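Local coordinates for metallo-carboxypeptidase (Pseudomonas aeruginosa, PDB 4A39), which probably acts as a zinc-dependent cytosolic carboxypeptidase of the M14 family, removing residues from the C-terminal ends of peptide chains, at residues Gln301-Glu306 / Ala381-Glu386; Pro294-Leu299 / Thr339-Ala344; Glu305-Arg310 / Gln374-Thr379. All blocks are in the same frame, centred on the assembly; numbering follows the deposited sequence.

Contact 1: Gln301-Glu306 / Ala381-Glu386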
loop_
_atom_site.group_PDB
_atom_site.type_symbol
_atom_site.label_atom_id
_atom_site.label_comp_id
_atom_site.label_asym_id
_atom_site.label_seq_id
_atom_site.Cartn_x
_atom_site.Cartn_y
_atom_site.Cartn_z
ATOM N N GLN A 301 -9.178 16.213 12.181
ATOM C CA GLN A 301 -10.637 16.199 12.074
ATOM C C GLN A 301 -11.032 16.751 10.704
ATOM O O GLN A 301 -11.865 16.168 10.002
ATOM C CB GLN A 301 -11.250 17.062 13.185
ATOM C CG GLN A 301 -12.646 16.661 13.648
ATOM C CD GLN A 301 -13.697 16.777 12.572
ATOM O OE1 GLN A 301 -13.872 17.833 11.967
ATOM N NE2 GLN A 301 -14.423 15.689 12.336
ATOM N N ARG A 302 -10.424 17.873 10.325
ATOM C CA ARG A 302 -10.695 18.509 9.035
ATOM C C ARG A 302 -10.426 17.569 7.856
ATOM O O ARG A 302 -11.246 17.449 6.942
ATOM C CB ARG A 302 -9.833 19.766 8.887
ATOM C CG ARG A 302 -10.246 20.924 9.783
ATOM C CD ARG A 302 -11.461 21.638 9.221
ATOM N NE ARG A 302 -11.183 22.241 7.921
ATOM C CZ ARG A 302 -11.929 22.052 6.836
ATOM N NH1 ARG A 302 -13.006 21.273 6.892
ATOM N NH2 ARG A 302 -11.602 22.640 5.693
ATOM N N PHE A 303 -9.273 16.908 7.884
ATOM C CA PHE A 303 -8.873 15.984 6.827
ATOM C C PHE A 303 -9.850 14.819 6.678
ATOM O O PHE A 303 -10.284 14.495 5.568
ATOM C CB PHE A 303 -7.470 15.435 7.119
ATOM C CG PHE A 303 -6.934 14.529 6.046
ATOM C CD1 PHE A 303 -7.238 13.168 6.050
ATOM C CD2 PHE A 303 -6.128 15.030 5.029
ATOM C CE1 PHE A 303 -6.751 12.321 5.062
ATOM C CE2 PHE A 303 -5.633 14.190 4.034
ATOM C CZ PHE A 303 -5.948 12.829 4.051
ATOM N N ARG A 304 -10.186 14.183 7.796
ATOM C CA ARG A 304 -11.100 13.047 7.769
ATOM C C ARG A 304 -12.489 13.423 7.256
ATOM O O ARG A 304 -13.086 12.691 6.469
ATOM C CB ARG A 304 -11.227 12.430 9.167
ATOM C CG ARG A 304 -10.045 11.573 9.593
ATOM C CD ARG A 304 -10.290 10.961 10.966
ATOM N NE ARG A 304 -9.251 10.012 11.355
ATOM C CZ ARG A 304 -8.514 10.125 12.455
ATOM N NH1 ARG A 304 -8.694 11.153 13.276
ATOM N NH2 ARG A 304 -7.592 9.212 12.733
ATOM N N GLU A 305 -12.979 14.579 7.698
ATOM C CA GLU A 305 -14.305 15.061 7.301
ATOM C C GLU A 305 -14.375 15.391 5.816
ATOM O O GLU A 305 -15.325 15.005 5.123
ATOM C CB GLU A 305 -14.677 16.297 8.126
ATOM C CG GLU A 305 -16.169 16.610 8.132
ATOM C CD GLU A 305 -16.543 17.663 9.159
ATOM O OE1 GLU A 305 -15.694 17.995 10.015
ATOM O OE2 GLU A 305 -17.694 18.153 9.111
ATOM N N GLU A 306 -13.374 16.107 5.317
ATOM C CA GLU A 306 -13.347 16.482 3.912
ATOM C C GLU A 306 -13.123 15.275 3.002
ATOM O O GLU A 306 -13.682 15.211 1.908
ATOM C CB GLU A 306 -12.268 17.540 3.659
ATOM C CG GLU A 306 -12.537 18.883 4.339
ATOM C CD GLU A 306 -13.698 19.660 3.730
ATOM O OE1 GLU A 306 -14.340 19.171 2.774
ATOM O OE2 GLU A 306 -13.969 20.779 4.214
ATOM N N ALA A 381 -6.246 19.960 -1.457
ATOM C CA ALA A 381 -6.481 21.240 -2.117
ATOM C C ALA A 381 -7.345 22.144 -1.242
ATOM O O ALA A 381 -7.136 23.358 -1.189
ATOM C CB ALA A 381 -7.155 21.017 -3.464
ATOM N N VAL A 382 -8.316 21.547 -0.556
ATOM C CA VAL A 382 -9.215 22.295 0.321
ATOM C C VAL A 382 -8.539 22.752 1.611
ATOM O O VAL A 382 -8.808 23.846 2.109
ATOM C CB VAL A 382 -10.450 21.448 0.712
ATOM C CG1 VAL A 382 -11.324 22.216 1.700
ATOM C CG2 VAL A 382 -11.243 21.086 -0.529
ATOM N N LEU A 383 -7.654 21.914 2.141
ATOM C CA LEU A 383 -6.964 22.200 3.396
ATOM C C LEU A 383 -5.640 22.947 3.280
ATOM O O LEU A 383 -5.060 23.321 4.297
ATOM C CB LEU A 383 -6.685 20.892 4.143
ATOM C CG LEU A 383 -7.797 19.855 4.298
ATOM C CD1 LEU A 383 -7.247 18.656 5.055
ATOM C CD2 LEU A 383 -8.980 20.458 5.032
ATOM N N VAL A 384 -5.159 23.167 2.060
ATOM C CA VAL A 384 -3.864 23.817 1.874
ATOM C C VAL A 384 -3.595 25.070 2.714
ATOM O O VAL A 384 -2.509 25.207 3.281
ATOM C CB VAL A 384 -3.609 24.138 0.377
ATOM C CG1 VAL A 384 -4.415 25.346 -0.056
ATOM C CG2 VAL A 384 -2.121 24.354 0.147
ATOM N N ASP A 385 -4.567 25.972 2.811
ATOM C CA ASP A 385 -4.375 27.200 3.585
ATOM C C ASP A 385 -4.377 26.994 5.100
ATOM O O ASP A 385 -4.055 27.917 5.855
ATOM C CB ASP A 385 -5.451 28.232 3.232
ATOM C CG ASP A 385 -5.414 28.638 1.773
ATOM O OD1 ASP A 385 -4.311 28.923 1.267
ATOM O OD2 ASP A 385 -6.490 28.684 1.135
ATOM N N GLU A 386 -4.734 25.792 5.542
ATOM C CA GLU A 386 -4.800 25.488 6.972
ATOM C C GLU A 386 -3.631 24.649 7.488
ATOM O O GLU A 386 -3.456 24.508 8.696
ATOM C CB GLU A 386 -6.105 24.746 7.282
ATOM C CG GLU A 386 -7.365 25.503 6.906
ATOM C CD GLU A 386 -8.611 24.647 7.020
ATOM O OE1 GLU A 386 -8.843 24.061 8.099
ATOM O OE2 GLU A 386 -9.366 24.566 6.029
#

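Contact 2: Pro294-Leu299 / Thr339-Ala344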
loop_
_atom_site.group_PDB
_atom_site.type_symbol
_atom_site.label_atom_id
_atom_site.label_comp_id
_atom_site.label_asym_id
_atom_site.label_seq_id
_atom_site.Cartn_x
_atom_site.Cartn_y
_atom_site.Cartn_z
ATOM N N PRO A 294 -3.601 20.912 19.970
ATOM C CA PRO A 294 -4.990 21.138 19.559
ATOM C C PRO A 294 -5.039 21.481 18.067
ATOM O O PRO A 294 -6.003 21.156 17.372
ATOM C CB PRO A 294 -5.421 22.304 20.442
ATOM C CG PRO A 294 -4.633 22.073 21.701
ATOM C CD PRO A 294 -3.266 21.716 21.158
ATOM N N ARG A 295 -3.991 22.139 17.579
ATOM C CA ARG A 295 -3.912 22.506 16.169
ATOM C C ARG A 295 -3.957 21.258 15.299
ATOM O O ARG A 295 -4.704 21.193 14.319
ATOM C CB ARG A 295 -2.614 23.274 15.887
ATOM C CG ARG A 295 -2.219 23.292 14.414
ATOM C CD ARG A 295 -0.928 24.068 14.166
ATOM N NE ARG A 295 -0.400 23.788 12.832
ATOM C CZ ARG A 295 0.475 22.825 12.559
ATOM N NH1 ARG A 295 0.939 22.051 13.533
ATOM N NH2 ARG A 295 0.866 22.618 11.309
ATOM N N LEU A 296 -3.146 20.271 15.661
ATOM C CA LEU A 296 -3.090 19.025 14.912
ATOM C C LEU A 296 -4.366 18.204 15.086
ATOM O O LEU A 296 -4.805 17.528 14.155
ATOM C CB LEU A 296 -1.858 18.218 15.335
ATOM C CG LEU A 296 -0.527 18.844 14.893
ATOM C CD1 LEU A 296 0.634 18.049 15.454
ATOM C CD2 LEU A 296 -0.464 18.879 13.369
ATOM N N GLU A 297 -4.964 18.275 16.272
ATOM C CA GLU A 297 -6.199 17.542 16.545
ATOM C C GLU A 297 -7.290 18.017 15.590
ATOM O O GLU A 297 -8.039 17.211 15.024
ATOM C CB GLU A 297 -6.637 17.771 17.995
ATOM C CG GLU A 297 -7.718 16.815 18.479
ATOM C CD GLU A 297 -7.984 16.951 19.964
ATOM O OE1 GLU A 297 -8.685 17.904 20.363
ATOM O OE2 GLU A 297 -7.484 16.108 20.736
ATOM N N ARG A 298 -7.372 19.330 15.408
ATOM C CA ARG A 298 -8.371 19.917 14.522
ATOM C C ARG A 298 -8.078 19.604 13.057
ATOM O O ARG A 298 -8.997 19.324 12.286
ATOM C CB ARG A 298 -8.425 21.434 14.716
ATOM C CG ARG A 298 -9.477 22.120 13.862
ATOM C CD ARG A 298 -9.563 23.603 14.181
ATOM N NE ARG A 298 -8.351 24.336 13.828
ATOM C CZ ARG A 298 -8.025 24.686 12.589
ATOM N NH1 ARG A 298 -8.822 24.371 11.575
ATOM N NH2 ARG A 298 -6.905 25.363 12.368
ATOM N N LEU A 299 -6.804 19.655 12.675
ATOM C CA LEU A 299 -6.427 19.371 11.293
ATOM C C LEU A 299 -6.776 17.942 10.918
ATOM O O LEU A 299 -7.219 17.687 9.797
ATOM C CB LEU A 299 -4.928 19.622 11.067
ATOM C CG LEU A 299 -4.528 21.085 10.831
ATOM C CD1 LEU A 299 -3.009 21.204 10.733
ATOM C CD2 LEU A 299 -5.174 21.598 9.551
ATOM N N THR A 339 8.358 15.175 14.645
ATOM C CA THR A 339 9.620 15.816 14.299
ATOM C C THR A 339 9.412 17.107 13.524
ATOM O O THR A 339 10.160 18.073 13.701
ATOM C CB THR A 339 10.511 14.865 13.473
ATOM O OG1 THR A 339 10.791 13.690 14.244
ATOM C CG2 THR A 339 11.829 15.541 13.106
ATOM N N TYR A 340 8.379 17.134 12.687
ATOM C CA TYR A 340 8.100 18.307 11.868
ATOM C C TYR A 340 6.843 19.086 12.245
ATOM O O TYR A 340 6.525 20.096 11.609
ATOM C CB TYR A 340 8.062 17.884 10.395
ATOM C CG TYR A 340 9.406 17.370 9.933
ATOM C CD1 TYR A 340 10.430 18.255 9.597
ATOM C CD2 TYR A 340 9.687 16.005 9.925
ATOM C CE1 TYR A 340 11.703 17.795 9.274
ATOM C CE2 TYR A 340 10.961 15.531 9.603
ATOM C CZ TYR A 340 11.961 16.432 9.281
ATOM O OH TYR A 340 13.225 15.978 8.981
ATOM N N ASP A 341 6.153 18.630 13.290
ATOM C CA ASP A 341 4.932 19.283 13.772
ATOM C C ASP A 341 3.953 19.496 12.617
ATOM O O ASP A 341 3.426 20.594 12.424
ATOM C CB ASP A 341 5.283 20.630 14.412
ATOM C CG ASP A 341 4.092 21.288 15.090
ATOM O OD1 ASP A 341 3.173 20.562 15.530
ATOM O OD2 ASP A 341 4.086 22.537 15.190
ATOM N N CYS A 342 3.697 18.433 11.860
ATOM C CA CYS A 342 2.802 18.530 10.714
ATOM C C CYS A 342 1.672 17.525 10.784
ATOM O O CYS A 342 1.736 16.548 11.530
ATOM C CB CYS A 342 3.579 18.277 9.417
ATOM S SG CYS A 342 4.251 16.587 9.281
ATOM N N LEU A 343 0.634 17.776 9.996
ATOM C CA LEU A 343 -0.494 16.862 9.918
ATOM C C LEU A 343 0.100 15.581 9.340
ATOM O O LEU A 343 0.823 15.623 8.338
ATOM C CB LEU A 343 -1.564 17.423 8.977
ATOM C CG LEU A 343 -2.758 16.513 8.670
ATOM C CD1 LEU A 343 -3.479 16.155 9.963
ATOM C CD2 LEU A 343 -3.706 17.221 7.714
ATOM N N ALA A 344 -0.189 14.450 9.975
ATOM C CA ALA A 344 0.350 13.172 9.525
ATOM C C ALA A 344 -0.627 12.037 9.768
ATOM O O ALA A 344 -1.222 11.938 10.840
ATOM C CB ALA A 344 1.661 12.876 10.249
HETATM O O HOH W 1 1.079 22.152 16.428
#

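Contact 3: Glu305-Arg310 / Gln374-Thr379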
loop_
_atom_site.group_PDB
_atom_site.type_symbol
_atom_site.label_atom_id
_atom_site.label_comp_id
_atom_site.label_asym_id
_atom_site.label_seq_id
_atom_site.Cartn_x
_atom_site.Cartn_y
_atom_site.Cartn_z
ATOM N N GLU A 305 -12.979 14.579 7.698
ATOM C CA GLU A 305 -14.305 15.061 7.301
ATOM C C GLU A 305 -14.375 15.391 5.816
ATOM O O GLU A 305 -15.325 15.005 5.123
ATOM C CB GLU A 305 -14.677 16.297 8.126
ATOM C CG GLU A 305 -16.169 16.610 8.132
ATOM C CD GLU A 305 -16.543 17.663 9.159
ATOM O OE1 GLU A 305 -15.694 17.995 10.015
ATOM O OE2 GLU A 305 -17.694 18.153 9.111
ATOM N N GLU A 306 -13.374 16.107 5.317
ATOM C CA GLU A 306 -13.347 16.482 3.912
ATOM C C GLU A 306 -13.123 15.275 3.002
ATOM O O GLU A 306 -13.682 15.211 1.908
ATOM C CB GLU A 306 -12.268 17.540 3.659
ATOM C CG GLU A 306 -12.537 18.883 4.339
ATOM C CD GLU A 306 -13.698 19.660 3.730
ATOM O OE1 GLU A 306 -14.340 19.171 2.774
ATOM O OE2 GLU A 306 -13.969 20.779 4.214
ATOM N N LEU A 307 -12.324 14.310 3.448
ATOM C CA LEU A 307 -12.074 13.131 2.624
ATOM C C LEU A 307 -13.285 12.204 2.597
ATOM O O LEU A 307 -13.591 11.602 1.569
ATOM C CB LEU A 307 -10.848 12.367 3.123
ATOM C CG LEU A 307 -10.479 11.105 2.334
ATOM C CD1 LEU A 307 -10.357 11.421 0.850
ATOM C CD2 LEU A 307 -9.174 10.545 2.869
ATOM N N MET A 308 -13.977 12.095 3.726
ATOM C CA MET A 308 -15.154 11.240 3.793
ATOM C C MET A 308 -16.256 11.801 2.892
ATOM O O MET A 308 -17.077 11.055 2.354
ATOM C CB MET A 308 -15.641 11.128 5.244
ATOM C CG MET A 308 -16.841 10.204 5.443
ATOM S SD MET A 308 -17.134 9.819 7.190
ATOM C CE MET A 308 -17.588 8.112 7.081
ATOM N N ALA A 309 -16.256 13.118 2.708
ATOM C CA ALA A 309 -17.267 13.753 1.869
ATOM C C ALA A 309 -16.977 13.576 0.383
ATOM O O ALA A 309 -17.857 13.778 -0.456
ATOM C CB ALA A 309 -17.361 15.239 2.200
ATOM N N ARG A 310 -15.751 13.179 0.058
ATOM C CA ARG A 310 -15.350 13.019 -1.337
ATOM C C ARG A 310 -15.017 11.608 -1.830
ATOM O O ARG A 310 -15.318 11.268 -2.975
ATOM C CB ARG A 310 -14.147 13.918 -1.629
ATOM C CG ARG A 310 -14.412 15.401 -1.443
ATOM C CD ARG A 310 -13.176 16.218 -1.778
ATOM N NE ARG A 310 -13.459 17.649 -1.804
ATOM C CZ ARG A 310 -13.819 18.364 -0.742
ATOM N NH1 ARG A 310 -13.940 17.785 0.444
ATOM N NH2 ARG A 310 -14.061 19.663 -0.870
ATOM N N GLN A 374 -6.665 10.052 -5.893
ATOM C CA GLN A 374 -7.139 11.272 -6.522
ATOM C C GLN A 374 -8.042 12.071 -5.582
ATOM O O GLN A 374 -8.010 13.304 -5.588
ATOM C CB GLN A 374 -7.868 10.930 -7.822
ATOM C CG GLN A 374 -6.953 10.259 -8.838
ATOM C CD GLN A 374 -7.654 9.924 -10.136
ATOM O OE1 GLN A 374 -8.626 9.170 -10.153
ATOM N NE2 GLN A 374 -7.159 10.480 -11.237
ATOM N N ASP A 375 -8.836 11.383 -4.763
ATOM C CA ASP A 375 -9.721 12.085 -3.841
ATOM C C ASP A 375 -8.926 12.708 -2.701
ATOM O O ASP A 375 -9.329 13.725 -2.135
ATOM C CB ASP A 375 -10.806 11.149 -3.295
ATOM C CG ASP A 375 -11.808 10.736 -4.362
ATOM O OD1 ASP A 375 -12.075 11.549 -5.276
ATOM O OD2 ASP A 375 -12.343 9.611 -4.281
ATOM N N VAL A 376 -7.795 12.100 -2.364
ATOM C CA VAL A 376 -6.947 12.650 -1.316
ATOM C C VAL A 376 -6.377 13.977 -1.819
ATOM O O VAL A 376 -6.250 14.938 -1.059
ATOM C CB VAL A 376 -5.796 11.679 -0.956
ATOM C CG1 VAL A 376 -4.707 12.416 -0.186
ATOM C CG2 VAL A 376 -6.335 10.532 -0.108
ATOM N N LEU A 377 -6.037 14.036 -3.104
ATOM C CA LEU A 377 -5.505 15.267 -3.674
ATOM C C LEU A 377 -6.552 16.368 -3.564
ATOM O O LEU A 377 -6.221 17.513 -3.267
ATOM C CB LEU A 377 -5.098 15.062 -5.138
ATOM C CG LEU A 377 -3.763 14.342 -5.354
ATOM C CD1 LEU A 377 -3.512 14.138 -6.840
ATOM C CD2 LEU A 377 -2.643 15.164 -4.736
ATOM N N SER A 378 -7.815 16.016 -3.795
ATOM C CA SER A 378 -8.897 16.991 -3.691
ATOM C C SER A 378 -8.981 17.511 -2.260
ATOM O O SER A 378 -9.198 18.703 -2.034
ATOM C CB SER A 378 -10.238 16.365 -4.083
ATOM O OG SER A 378 -10.317 16.147 -5.480
ATOM N N THR A 379 -8.809 16.608 -1.298
ATOM C CA THR A 379 -8.865 16.970 0.113
ATOM C C THR A 379 -7.727 17.920 0.481
ATOM O O THR A 379 -7.934 18.901 1.199
ATOM C CB THR A 379 -8.808 15.708 1.006
ATOM O OG1 THR A 379 -9.955 14.890 0.733
ATOM C CG2 THR A 379 -8.800 16.088 2.486
#

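Contact 1: Gln301-Glu306 / Ala381-Glu386
Phe303 and Leu383 bring the two backbones to 7.4 Å between CA atoms, and Glu306 pairs next with Val382, so the chains run in opposite senses. Arg302 reaches across to Glu386 side-on: NE bonds OE1 of Glu386 at 3.0 Å, nearly straight at 168°, and NH2 of Arg302 bonds OE2 of Glu386, also at 3.0 Å. Both carboxylate oxygens use their syn lone pairs, and the guanidinium and carboxylate planes are only 5° apart, a flat, two-bonded grip for which NE and NH2 are well placed. The arginine chain bends at chi2 and chi3, curling back along its own helix until Arg302 NH1 meets Glu306 OE2 at 2.9 Å on the anti side. One cation thus serves two carboxylates, which probably eases the repulsion between them; Glu306 has a further partner in Arg310. Beneath this network Leu383 splits its two methyls. Leu383 CD2 lies against one face of the Arg302 guanidinium, 3.5 Å from Arg302 NH2, while Leu383 CD1 packs 3.8 Å from Phe303 CD2. A branched leucine suits this boundary between charge and core, and Val382 CG1 packs beside the Glu306 carboxylate. On the inner side, the Phe303 ring meets Phe345 of strand 343-350 and leans on Thr379 and Leu380; Leu208 of helix 203-211 backs Ala381 and Val384.

Contact 2: Pro294-Leu299 / Thr339-Ala344
Asp341 O and a water both sit at the edge of the Arg295 guanidinium, near its plane, while Leu299 CD1 lies over one face, 3.9 Å above it and toward the rim. The carbonyl belongs to the turn by which helix 332-340 passes into strand 343-350, within the mixed sheet of the zinc carboxypeptidase fold. Asp341 is the first residue to leave the helix, and its positive phi (51°) swings the chain toward the strand. Arg295 NH1 bonds Asp341 O at 3.1 Å from above the carbonyl plane, and NH2 adds a weak bond to the same oxygen. The Arg295 side chain is extended from CG to NE, the length needed to carry the charge from its helix to this turn; there NH2 also bonds Leu387 O, tying in the C-terminal tail. Asp341 completes the ion pair through OD1, 3.3 Å from Arg295 NH1, with carboxylate and guanidinium planes 64° apart, a skewed pairing. Farther in, leucines replace the charges. Leu296 CD2 lies against Cys342 C at 3.6 Å. Leu343 CD1 sits 3.9 Å from Leu299 CB, apolar groups suited to the buried seam between helix and strand. The water closes a bridge: it accepts from Arg295 NH1 at 2.9 Å and donates to Asp341 OD1 at 2.8 Å.

Contact 3: Glu305-Arg310 / Gln374-Thr379
The C-terminal part of helix 294-308 and the residues that follow pack against helix 366-383, with Leu307 seated on Thr379 and Arg310 on Ser378. The closest pair of CA atoms, Leu307 and Thr379, lies only 5.6 Å apart, and a short beta-branched residue permits that approach. Thr379 OG1 stands 3.3 Å from Leu307 CA, and its polarity is met within its own helix: it donates to Asp375 O at 3.2 Å. That oxygen also receives the backbone Thr379 N, the two donors arriving from opposite faces of the carbonyl plane. A threonine hydroxyl turned back in this way can lie buried beneath a leucine without needing a partner across the interface. The Thr379 methyl, CG2, touches Glu306 CB at 3.9 Å. Leu307, with CG anti to its amide nitrogen (chi1 -180°), sends CD1 over the hydroxyl and CD2 to within 4.1 Å of Val376 CG2, deeper toward the core. At the outer side Arg310 stretches from CG to NE alongside the neighbouring helix, and its CD rests 3.7 Å from Ser378 CB. The chain end folds back: Arg310 NH1 makes a salt bridge to Glu306 OE1 at 2.7 Å and a hydrogen bond to Glu306 O at 3.0 Å. These two bonds from one nitrogen restrain the guanidinium, whose plane contains the carbonyl oxygen. Ser378 OG looks elsewhere, to Glu204 and Arg196. Small serine and threonine side chains facing leucine and an aliphatic arginine stem make a close helix-helix packing, part of the helical layer beside the mixed sheet in the alpha/beta fold of zinc carboxypeptidases.

How the contacts relate
Helix 294-308 runs through all three contacts. Contacts 1 and 3 join it to helix 366-383 at successive places, their centres 8 Å apart, whereas contact 2 joins its beginning to the start of strand 343-350. Contact 2 has the largest share of buried residues (four of six touching); contacts 1 and 3 are partly buried. Their chemistry differs: contact 1 has direct salt bridging between helix 294-308 and the end of the chain just after helix 366-383, contact 3 has no hydrogen bond across and relies on close packing, and contact 2 combines an ion pair, a backbone carbonyl and a bridging water with leucines. Glu306 links contacts 1 and 3, while Phe303 against Leu343 joins contact 1 to contact 2.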